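Local coordinates for manganese-containing pseudocatalase (Thermus thermophilus, PDB 2V8T), which probably breaks down hydrogen peroxide to water and oxygen as a catalase, using a pair of manganese ions in each subunit, at residues A[102-107]-A[278-283]. Residues are numbered along the deposited sequence; the frame is centred on the assembly and turned at random.
Sequences TPLGFA and AAEFAP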
ATOM      1  N   THR A 102     -10.967  20.261  25.647  1.00 12.93           N
ATOM      2  CA  THR A 102     -10.112  19.130  25.269  1.00 12.86           C
ATOM      3  C   THR A 102     -10.586  17.773  25.842  1.00 11.17           C
ATOM      4  O   THR A 102      -9.824  17.001  26.470  1.00 12.51           O
ATOM      5  CB  THR A 102      -8.645  19.435  25.664  0.50 14.83           C
ATOM      6  OG1 THR A 102      -8.505  20.884  25.727  0.50 16.66           O
ATOM      7  CG2 THR A 102      -7.673  18.841  24.611  0.50 14.20           C
ATOM      8  N   PRO A 103     -11.808  17.422  25.531  1.00  9.67           N
ATOM      9  CA  PRO A 103     -12.361  16.179  26.101  1.00 10.22           C
ATOM     10  C   PRO A 103     -11.737  14.910  25.530  1.00  9.76           C
ATOM     11  O   PRO A 103     -11.911  13.843  26.117  1.00 11.07           O
ATOM     12  CB  PRO A 103     -13.853  16.270  25.787  1.00 10.73           C
ATOM     13  CG  PRO A 103     -13.903  17.121  24.521  1.00  9.99           C
ATOM     14  CD  PRO A 103     -12.819  18.176  24.754  1.00 10.17           C
ATOM     15  N   LEU A 104     -11.037  15.019  24.401  1.00  8.79           N
ATOM     16  CA  LEU A 104     -10.316  13.900  23.810  1.00  8.51           C
ATOM     17  C   LEU A 104      -8.807  14.016  24.070  1.00  8.78           C
ATOM     18  O   LEU A 104      -8.016  13.364  23.380  1.00  8.61           O
ATOM     19  CB  LEU A 104     -10.605  13.738  22.335  1.00  8.59           C
ATOM     20  CG  LEU A 104     -12.075  13.482  21.972  1.00  9.44           C
ATOM     21  CD1 LEU A 104     -12.212  13.418  20.436  1.00 10.07           C
ATOM     22  CD2 LEU A 104     -12.639  12.240  22.624  1.00 10.64           C
ATOM     23  N   GLY A 105      -8.390  14.795  25.070  1.00  9.21           N
ATOM     24  CA  GLY A 105      -6.967  14.986  25.271  1.00  9.18           C
ATOM     25  C   GLY A 105      -6.197  13.695  25.452  1.00  9.24           C
ATOM     26  O   GLY A 105      -5.055  13.561  24.932  1.00  9.52           O
ATOM     27  N   PHE A 106      -6.775  12.744  26.153  1.00  9.27           N
ATOM     28  CA  PHE A 106      -6.079  11.455  26.346  1.00  9.52           C
ATOM     29  C   PHE A 106      -5.704  10.792  25.032  1.00  9.05           C
ATOM     30  O   PHE A 106      -4.695  10.071  24.938  1.00  9.52           O
ATOM     31  CB  PHE A 106      -6.969  10.503  27.177  1.00 10.76           C
ATOM     32  CG  PHE A 106      -8.202  10.027  26.471  1.00 10.39           C
ATOM     33  CD1 PHE A 106      -8.198   8.850  25.727  1.00 11.28           C
ATOM     34  CD2 PHE A 106      -9.380  10.781  26.445  1.00 11.41           C
ATOM     35  CE1 PHE A 106      -9.274   8.437  25.009  1.00 12.93           C
ATOM     36  CE2 PHE A 106     -10.483  10.364  25.727  1.00 12.03           C
ATOM     37  CZ  PHE A 106     -10.427   9.213  25.011  1.00 13.11           C
ATOM     38  N   ALA A 107      -6.536  10.996  24.018  1.00  8.23           N
ATOM     39  CA  ALA A 107      -6.354  10.295  22.757  1.00  8.43           C
ATOM     40  C   ALA A 107      -5.134  10.784  22.002  1.00  8.70           C
ATOM     41  O   ALA A 107      -4.630  10.082  21.120  1.00  9.78           O
ATOM     42  CB  ALA A 107      -7.603  10.420  21.908  1.00 10.14           C
ATOM     43  N   ALA A 278     -20.468  12.322  23.181  1.00  7.94           N
ATOM     44  CA  ALA A 278     -20.695  13.645  22.613  1.00  8.33           C
ATOM     45  C   ALA A 278     -19.445  14.224  21.956  1.00  7.81           C
ATOM     46  O   ALA A 278     -19.530  14.871  20.911  1.00  8.43           O
ATOM     47  CB  ALA A 278     -21.205  14.604  23.694  1.00  9.41           C
ATOM     48  N   ALA A 279     -18.268  14.034  22.576  1.00  8.12           N
ATOM     49  CA  ALA A 279     -17.037  14.537  21.990  1.00  8.59           C
ATOM     50  C   ALA A 279     -16.743  13.919  20.627  1.00  8.23           C
ATOM     51  O   ALA A 279     -16.063  14.505  19.780  1.00  9.53           O
ATOM     52  CB  ALA A 279     -15.870  14.318  22.922  1.00  9.50           C
ATOM     53  N   GLU A 280     -17.220  12.694  20.407  1.00  7.59           N
ATOM     54  CA  GLU A 280     -17.080  12.056  19.119  1.00  7.69           C
ATOM     55  C   GLU A 280     -18.252  12.367  18.178  1.00  8.27           C
ATOM     56  O   GLU A 280     -18.296  11.899  17.039  1.00  9.74           O
ATOM     57  CB  GLU A 280     -16.915  10.560  19.266  0.50  7.78           C
ATOM     58  CG  GLU A 280     -15.534  10.210  19.724  0.50  7.41           C
ATOM     59  CD  GLU A 280     -14.448  10.575  18.696  0.50  7.98           C
ATOM     60  OE1 GLU A 280     -14.791  10.948  17.561  0.50  8.94           O
ATOM     61  OE2 GLU A 280     -13.233  10.464  19.034  0.50  8.09           O
ATOM     62  N   PHE A 281     -19.238  13.130  18.657  1.00  7.76           N
ATOM     63  CA  PHE A 281     -20.405  13.458  17.854  1.00  8.28           C
ATOM     64  C   PHE A 281     -21.159  12.178  17.415  1.00  7.95           C
ATOM     65  O   PHE A 281     -21.694  12.107  16.322  1.00  8.58           O
ATOM     66  CB  PHE A 281     -20.081  14.360  16.667  1.00  8.99           C
ATOM     67  CG  PHE A 281     -19.059  15.410  16.997  1.00  8.49           C
ATOM     68  CD1 PHE A 281     -19.352  16.390  17.921  1.00  9.20           C
ATOM     69  CD2 PHE A 281     -17.763  15.379  16.479  1.00 10.23           C
ATOM     70  CE1 PHE A 281     -18.402  17.323  18.324  1.00  9.96           C
ATOM     71  CE2 PHE A 281     -16.816  16.304  16.888  1.00 10.81           C
ATOM     72  CZ  PHE A 281     -17.144  17.281  17.808  1.00 10.27           C
ATOM     73  N   ALA A 282     -21.193  11.201  18.341  1.00  8.02           N
ATOM     74  CA  ALA A 282     -21.598   9.832  17.961  1.00  7.73           C
ATOM     75  C   ALA A 282     -22.676   9.368  18.946  1.00  7.51           C
ATOM     76  O   ALA A 282     -22.389   9.259  20.142  1.00  8.49           O
ATOM     77  CB  ALA A 282     -20.367   8.937  17.972  1.00  8.97           C
ATOM     78  N   PRO A 283     -23.903   9.131  18.506  1.00  7.49           N
ATOM     79  CA  PRO A 283     -24.373   9.162  17.103  1.00  7.61           C
ATOM     80  C   PRO A 283     -24.664  10.572  16.589  1.00  7.40           C
ATOM     81  O   PRO A 283     -24.866  10.749  15.380  1.00  7.70           O
ATOM     82  CB  PRO A 283     -25.670   8.332  17.180  1.00  8.30           C
ATOM     83  CG  PRO A 283     -26.195   8.586  18.577  1.00  8.65           C
ATOM     84  CD  PRO A 283     -24.973   8.693  19.433  1.00  8.21           C
TER
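A type I beta turn from Thr102 to Gly105, in the loop that leads from helix 57-85 to helix 114-117, sets its two central residues, Pro103 and Leu104, against Ala279 and Glu280 of the C-terminal loop ahead of helix 288-299. The methyl of Ala279 is the point on which both turn residues converge: CG of Pro103 lies 3.8 Å from Ala279 CB, and Leu104 CD2 comes within 3.9 Å of the same CB. With CG anti to its carbonyl carbon (chi1 -60°), Leu104 extends across to the other loop and divides its two methyls, CD2 resting on Ala279 while CD1 lies 3.4 Å from OE2 of Glu280 in one of the two conformers modelled for that acid. In this conformer the Leu104 and Glu280 side chains cross nearly at right angles, and the acid chain, bent at chi2 (-65°), brings its carboxylate round to the leucine. That contact is apolar against polar and makes no hydrogen bond; the charge is answered instead by Arg164 of a second subunit, which forms a salt bridge through NE to Glu280 OE1. Replacing Leu104 with an alanine would probably open a gap beside Ala279 and leave the carboxylate, so placed, without its apolar neighbour. Glu167 of that second subunit packs on both Pro103 and Ala279, which ties this loop pair to the oligomer interface. Far from the dimanganese centre, the type I beta turn thus joins the long interhelical connection of the ferritin-like catalase fold to its C-terminal part.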